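PDB 4R9N: Lmo0547 protein from Listeria monocytogenes, which probably binds a carbohydrate effector and regulates transcription as a DNA-binding member of the SorC family. Local coordinates for residues I149-M161 / L175-F189. Residues are numbered along the deposited sequence; the frame is centred on the assembly and turned at random. Where two conformers were deposited one is given.
Sequences IVGVSSPYNHSTM and LRYKDVVGDINSRFF
Leu175 places CD1 4.0 Å from Pro155 CB. Arg176 sets its guanidinium beside the CD1 rim of one face of the Tyr156 ring, an off-centre cation-pi contact with the planes 30° apart. Its NH1 also forms a salt bridge with Glu173. Pro155 CG sits over the centre of the opposite ring face. After the Schellman motif that ends helix 169-177, Val180 O accepts a 2.7 Å hydrogen bond from Tyr156 OH, which lies above the carbonyl plane. Val181 O takes a bond from a water that also accepts one from Ser154 OG. A classic beta bulge sets Val181 and Gly182 opposite the single residue Phe189 in hairpin 180-190. This hairpin packs against the chain leaving strand 147-151 of the Rossmann-like parallel sheet. One antiparallel bridge joins them through two hydrogen bonds, Ser153 N to Asp183 O (2.9 Å, nearly straight) and Asp183 N to Ser153 O (2.8 Å). Asp183 CG stands between its backbone N and carbonyl carbon (chi1 60°), and the carboxylate faces the CE methyl of selenomethionine Met161. Ile184 CG2 lies 3.9 Å from Val150 CG2, and its CG1 3.9 Å from Val152 CG2. A water links Gly151 O to Asn185 N. Phe188 receives Met161 SE at its ring edge, a Met-aromatic contact.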
loop_
_atom_site.group_PDB
_atom_site.type_symbol
_atom_site.label_atom_id
_atom_site.label_comp_id
_atom_site.label_asym_id
_atom_site.label_seq_id
_atom_site.Cartn_x
_atom_site.Cartn_y
_atom_site.Cartn_z
ATOM N N ILE A 149 -4.137 3.949 -2.033
ATOM C CA ILE A 149 -4.370 2.683 -1.359
ATOM C C ILE A 149 -3.061 1.921 -1.387
ATOM O O ILE A 149 -2.481 1.684 -2.456
ATOM C CB ILE A 149 -5.458 1.883 -2.023
ATOM C CG1 ILE A 149 -6.740 2.743 -2.007
ATOM C CG2 ILE A 149 -5.604 0.493 -1.341
ATOM C CD1 ILE A 149 -7.915 2.108 -2.735
ATOM N N VAL A 150 -2.601 1.516 -0.199
ATOM C CA VAL A 150 -1.306 0.834 -0.061
ATOM C C VAL A 150 -1.491 -0.403 0.837
ATOM O O VAL A 150 -2.447 -0.492 1.633
ATOM C CB VAL A 150 -0.200 1.756 0.516
ATOM C CG1 VAL A 150 0.014 2.958 -0.340
ATOM C CG2 VAL A 150 -0.538 2.144 1.944
ATOM N N GLY A 151 -0.573 -1.357 0.680
ATOM C CA GLY A 151 -0.387 -2.455 1.655
ATOM C C GLY A 151 0.742 -2.123 2.630
ATOM O O GLY A 151 1.586 -1.275 2.382
ATOM N N VAL A 152 0.835 -2.860 3.722
ATOM C CA VAL A 152 1.958 -2.690 4.624
ATOM C C VAL A 152 2.575 -4.089 4.753
ATOM O O VAL A 152 1.861 -5.083 4.944
ATOM C CB VAL A 152 1.565 -2.173 6.026
ATOM C CG1 VAL A 152 2.817 -1.988 6.896
ATOM C CG2 VAL A 152 0.794 -0.893 5.927
ATOM N N SER A 153 3.883 -4.205 4.613
ATOM C CA SER A 153 4.472 -5.533 4.704
ATOM C C SER A 153 5.711 -5.538 5.574
ATOM O O SER A 153 6.164 -4.509 6.036
ATOM C CB SER A 153 4.781 -6.054 3.297
ATOM O OG SER A 153 5.182 -7.423 3.401
ATOM N N SER A 154 6.209 -6.735 5.844
ATOM C CA SER A 154 7.404 -6.915 6.645
ATOM C C SER A 154 8.281 -7.708 5.717
ATOM O O SER A 154 7.808 -8.697 5.176
ATOM C CB SER A 154 7.090 -7.714 7.909
ATOM O OG SER A 154 8.285 -8.172 8.522
ATOM N N PRO A 155 9.555 -7.306 5.544
ATOM C CA PRO A 155 10.415 -8.051 4.661
ATOM C C PRO A 155 10.891 -9.389 5.224
ATOM O O PRO A 155 11.616 -10.048 4.541
ATOM C CB PRO A 155 11.635 -7.144 4.521
ATOM C CG PRO A 155 11.734 -6.460 5.841
ATOM C CD PRO A 155 10.284 -6.201 6.193
ATOM N N TYR A 156 10.479 -9.771 6.430
ATOM C CA TYR A 156 11.079 -10.902 7.139
ATOM C C TYR A 156 10.168 -12.130 7.135
ATOM O O TYR A 156 9.047 -12.083 6.651
ATOM C CB TYR A 156 11.388 -10.495 8.578
ATOM C CG TYR A 156 12.251 -9.268 8.691
ATOM C CD1 TYR A 156 13.498 -9.185 7.999
ATOM C CD2 TYR A 156 11.821 -8.153 9.415
ATOM C CE1 TYR A 156 14.287 -8.031 8.073
ATOM C CE2 TYR A 156 12.619 -6.997 9.501
ATOM C CZ TYR A 156 13.866 -6.949 8.830
ATOM O OH TYR A 156 14.645 -5.791 8.901
ATOM N N ASN A 157 10.662 -13.234 7.676
ATOM C CA ASN A 157 9.887 -14.500 7.695
ATOM C C ASN A 157 9.155 -14.827 6.374
ATOM O O ASN A 157 7.929 -14.925 6.335
ATOM C CB ASN A 157 8.911 -14.600 8.910
ATOM C CG ASN A 157 8.695 -13.277 9.636
ATOM O OD1 ASN A 157 9.412 -12.964 10.593
ATOM N ND2 ASN A 157 7.688 -12.511 9.209
ATOM N N HIS A 158 9.940 -14.981 5.307
ATOM C CA HIS A 158 9.469 -15.458 3.988
ATOM C C HIS A 158 8.289 -14.667 3.380
ATOM O O HIS A 158 7.206 -15.199 3.141
ATOM C CB HIS A 158 9.219 -16.983 4.029
ATOM C CG HIS A 158 10.457 -17.774 4.350
ATOM N ND1 HIS A 158 11.672 -17.533 3.737
ATOM C CD2 HIS A 158 10.676 -18.784 5.229
ATOM C CE1 HIS A 158 12.581 -18.364 4.219
ATOM N NE2 HIS A 158 12.002 -19.137 5.121
ATOM N N SER A 159 8.554 -13.392 3.098
ATOM C CA SER A 159 7.564 -12.473 2.530
ATOM C C SER A 159 7.420 -12.614 1.013
ATOM O O SER A 159 8.249 -13.255 0.358
ATOM C CB SER A 159 7.951 -11.024 2.839
ATOM O OG SER A 159 9.061 -10.621 2.051
ATOM N N THR A 160 6.371 -11.978 0.480
ATOM C CA THR A 160 6.065 -11.928 -0.965
ATOM C C THR A 160 7.292 -11.504 -1.795
ATOM O O THR A 160 7.711 -12.230 -2.708
ATOM C CB THR A 160 4.866 -10.975 -1.263
ATOM O OG1 THR A 160 3.654 -11.538 -0.752
ATOM C CG2 THR A 160 4.688 -10.717 -2.779
HETATM N N MSE A 161 7.865 -10.343 -1.476
HETATM C CA MSE A 161 9.036 -9.826 -2.216
HETATM C C MSE A 161 10.210 -10.803 -2.275
HETATM O O MSE A 161 10.860 -10.945 -3.301
HETATM C CB MSE A 161 9.550 -8.584 -1.531
HETATM C CG MSE A 161 8.678 -7.373 -1.767
HETATM SE SE MSE A 161 9.475 -6.014 -0.576
HETATM C CE MSE A 161 8.671 -6.572 1.167
ATOM N N LEU A 175 18.748 -4.982 5.579
ATOM C CA LEU A 175 17.577 -4.377 6.201
ATOM C C LEU A 175 17.557 -4.591 7.688
ATOM O O LEU A 175 17.326 -3.639 8.409
ATOM C CB LEU A 175 16.292 -4.908 5.513
ATOM C CG LEU A 175 16.186 -4.582 4.009
ATOM C CD1 LEU A 175 14.920 -5.150 3.402
ATOM C CD2 LEU A 175 16.126 -3.085 3.764
ATOM N N ARG A 176 17.857 -5.820 8.166
ATOM C CA ARG A 176 17.958 -6.100 9.589
ATOM C C ARG A 176 19.029 -5.249 10.246
ATOM O O ARG A 176 18.817 -4.652 11.291
ATOM C CB ARG A 176 18.290 -7.600 9.852
ATOM C CG ARG A 176 17.494 -8.218 11.004
ATOM C CD ARG A 176 17.588 -9.747 11.076
ATOM N NE ARG A 176 16.243 -10.366 11.142
ATOM C CZ ARG A 176 15.709 -11.194 10.229
ATOM N NH1 ARG A 176 16.383 -11.564 9.138
ATOM N NH2 ARG A 176 14.467 -11.679 10.419
ATOM N N TYR A 177 20.204 -5.238 9.634
ATOM C CA TYR A 177 21.310 -4.491 10.166
ATOM C C TYR A 177 20.949 -3.020 10.305
ATOM O O TYR A 177 21.412 -2.357 11.235
ATOM C CB TYR A 177 22.520 -4.663 9.234
ATOM C CG TYR A 177 23.759 -3.920 9.693
ATOM C CD1 TYR A 177 24.374 -4.249 10.901
ATOM C CD2 TYR A 177 24.320 -2.899 8.921
ATOM C CE1 TYR A 177 25.496 -3.582 11.328
ATOM C CE2 TYR A 177 25.479 -2.245 9.331
ATOM C CZ TYR A 177 26.041 -2.585 10.543
ATOM O OH TYR A 177 27.176 -1.946 10.993
ATOM N N LYS A 178 20.121 -2.540 9.386
ATOM C CA LYS A 178 19.651 -1.136 9.387
ATOM C C LYS A 178 18.371 -0.909 10.211
ATOM O O LYS A 178 17.753 0.146 10.136
ATOM C CB LYS A 178 19.482 -0.670 7.966
ATOM C CG LYS A 178 20.767 -0.520 7.138
ATOM C CD LYS A 178 21.579 0.688 7.537
ATOM C CE LYS A 178 22.909 0.759 6.776
ATOM N NZ LYS A 178 22.838 1.084 5.297
ATOM N N ASP A 179 17.972 -1.910 10.964
ATOM C CA ASP A 179 16.833 -1.819 11.895
ATOM C C ASP A 179 15.520 -1.519 11.211
ATOM O O ASP A 179 14.605 -0.848 11.746
ATOM C CB ASP A 179 17.114 -0.833 13.043
ATOM C CG ASP A 179 18.381 -1.179 13.803
ATOM O OD1 ASP A 179 18.548 -2.367 14.194
ATOM O OD2 ASP A 179 19.209 -0.259 13.986
ATOM N N VAL A 180 15.392 -2.016 9.997
ATOM C CA VAL A 180 14.114 -1.934 9.274
ATOM C C VAL A 180 13.022 -2.779 9.925
ATOM O O VAL A 180 13.276 -3.904 10.356
ATOM C CB VAL A 180 14.371 -2.376 7.805
ATOM C CG1 VAL A 180 13.084 -2.743 7.095
ATOM C CG2 VAL A 180 15.063 -1.275 7.067
ATOM N N VAL A 181 11.826 -2.212 10.055
ATOM C CA VAL A 181 10.678 -2.935 10.599
ATOM C C VAL A 181 9.546 -3.185 9.624
ATOM O O VAL A 181 8.711 -4.034 9.867
ATOM C CB VAL A 181 10.110 -2.259 11.855
ATOM C CG1 VAL A 181 11.198 -2.154 12.894
ATOM C CG2 VAL A 181 9.485 -0.916 11.551
ATOM N N GLY A 182 9.493 -2.446 8.515
ATOM C CA GLY A 182 8.414 -2.687 7.551
ATOM C C GLY A 182 8.671 -2.036 6.214
ATOM O O GLY A 182 9.688 -1.344 5.997
ATOM N N ASP A 183 7.747 -2.259 5.294
ATOM C CA ASP A 183 7.774 -1.528 4.019
ATOM C C ASP A 183 6.376 -1.153 3.541
ATOM O O ASP A 183 5.426 -1.822 3.836
ATOM C CB ASP A 183 8.547 -2.250 2.931
ATOM C CG ASP A 183 8.009 -3.606 2.594
ATOM O OD1 ASP A 183 8.230 -4.557 3.387
ATOM O OD2 ASP A 183 7.459 -3.770 1.468
ATOM N N ILE A 184 6.292 -0.036 2.862
ATOM C CA ILE A 184 5.066 0.459 2.202
ATOM C C ILE A 184 5.567 0.949 0.839
ATOM O O ILE A 184 6.556 1.715 0.784
ATOM C CB ILE A 184 4.376 1.631 2.995
ATOM C CG1 ILE A 184 3.690 1.092 4.254
ATOM C CG2 ILE A 184 3.353 2.326 2.111
ATOM C CD1 ILE A 184 3.183 2.189 5.181
ATOM N N ASN A 185 4.954 0.471 -0.248
ATOM C CA ASN A 185 5.292 0.915 -1.604
ATOM C C ASN A 185 6.798 0.705 -1.872
ATOM O O ASN A 185 7.425 1.517 -2.524
ATOM C CB ASN A 185 4.869 2.376 -1.829
ATOM C CG ASN A 185 4.661 2.702 -3.285
ATOM O OD1 ASN A 185 4.023 1.911 -4.029
ATOM N ND2 ASN A 185 5.166 3.863 -3.710
ATOM N N SER A 186 7.298 -0.449 -1.402
ATOM C CA SER A 186 8.692 -0.836 -1.521
ATOM C C SER A 186 9.687 0.178 -0.934
ATOM O O SER A 186 10.854 0.232 -1.371
ATOM C CB SER A 186 9.095 -1.083 -2.974
ATOM O OG SER A 186 10.396 -1.664 -3.068
ATOM N N ARG A 187 9.255 0.956 0.045
ATOM C CA ARG A 187 10.157 1.805 0.824
ATOM C C ARG A 187 10.198 1.222 2.260
ATOM O O ARG A 187 9.148 1.043 2.866
ATOM C CB ARG A 187 9.688 3.238 0.880
ATOM C CG ARG A 187 9.574 3.903 -0.444
ATOM C CD ARG A 187 10.883 3.941 -1.233
ATOM N NE ARG A 187 10.731 4.716 -2.455
ATOM C CZ ARG A 187 11.366 5.856 -2.746
ATOM N NH1 ARG A 187 12.232 6.456 -1.885
ATOM N NH2 ARG A 187 11.092 6.418 -3.899
ATOM N N PHE A 188 11.404 0.925 2.733
ATOM C CA PHE A 188 11.696 0.183 3.978
ATOM C C PHE A 188 11.981 1.155 5.075
ATOM O O PHE A 188 12.862 2.001 4.915
ATOM C CB PHE A 188 12.899 -0.695 3.687
ATOM C CG PHE A 188 12.568 -1.761 2.728
ATOM C CD1 PHE A 188 11.951 -2.930 3.162
ATOM C CD2 PHE A 188 12.812 -1.600 1.357
ATOM C CE1 PHE A 188 11.588 -3.928 2.275
ATOM C CE2 PHE A 188 12.426 -2.588 0.477
ATOM C CZ PHE A 188 11.829 -3.747 0.931
ATOM N N PHE A 189 11.215 1.099 6.154
ATOM C CA PHE A 189 11.284 2.076 7.211
ATOM C C PHE A 189 11.660 1.448 8.543
ATOM O O PHE A 189 11.472 0.267 8.805
ATOM C CB PHE A 189 9.968 2.885 7.335
ATOM C CG PHE A 189 8.745 2.034 7.508
ATOM C CD1 PHE A 189 8.005 1.615 6.385
ATOM C CD2 PHE A 189 8.319 1.646 8.762
ATOM C CE1 PHE A 189 6.804 0.880 6.543
ATOM C CE2 PHE A 189 7.152 0.885 8.925
ATOM C CZ PHE A 189 6.364 0.521 7.803
HETATM O O HOH W 1 2.667 -1.107 -0.230
HETATM O O HOH W 2 8.711 -6.320 11.005
HETATM O O HOH W 3 13.921 -13.592 7.553
#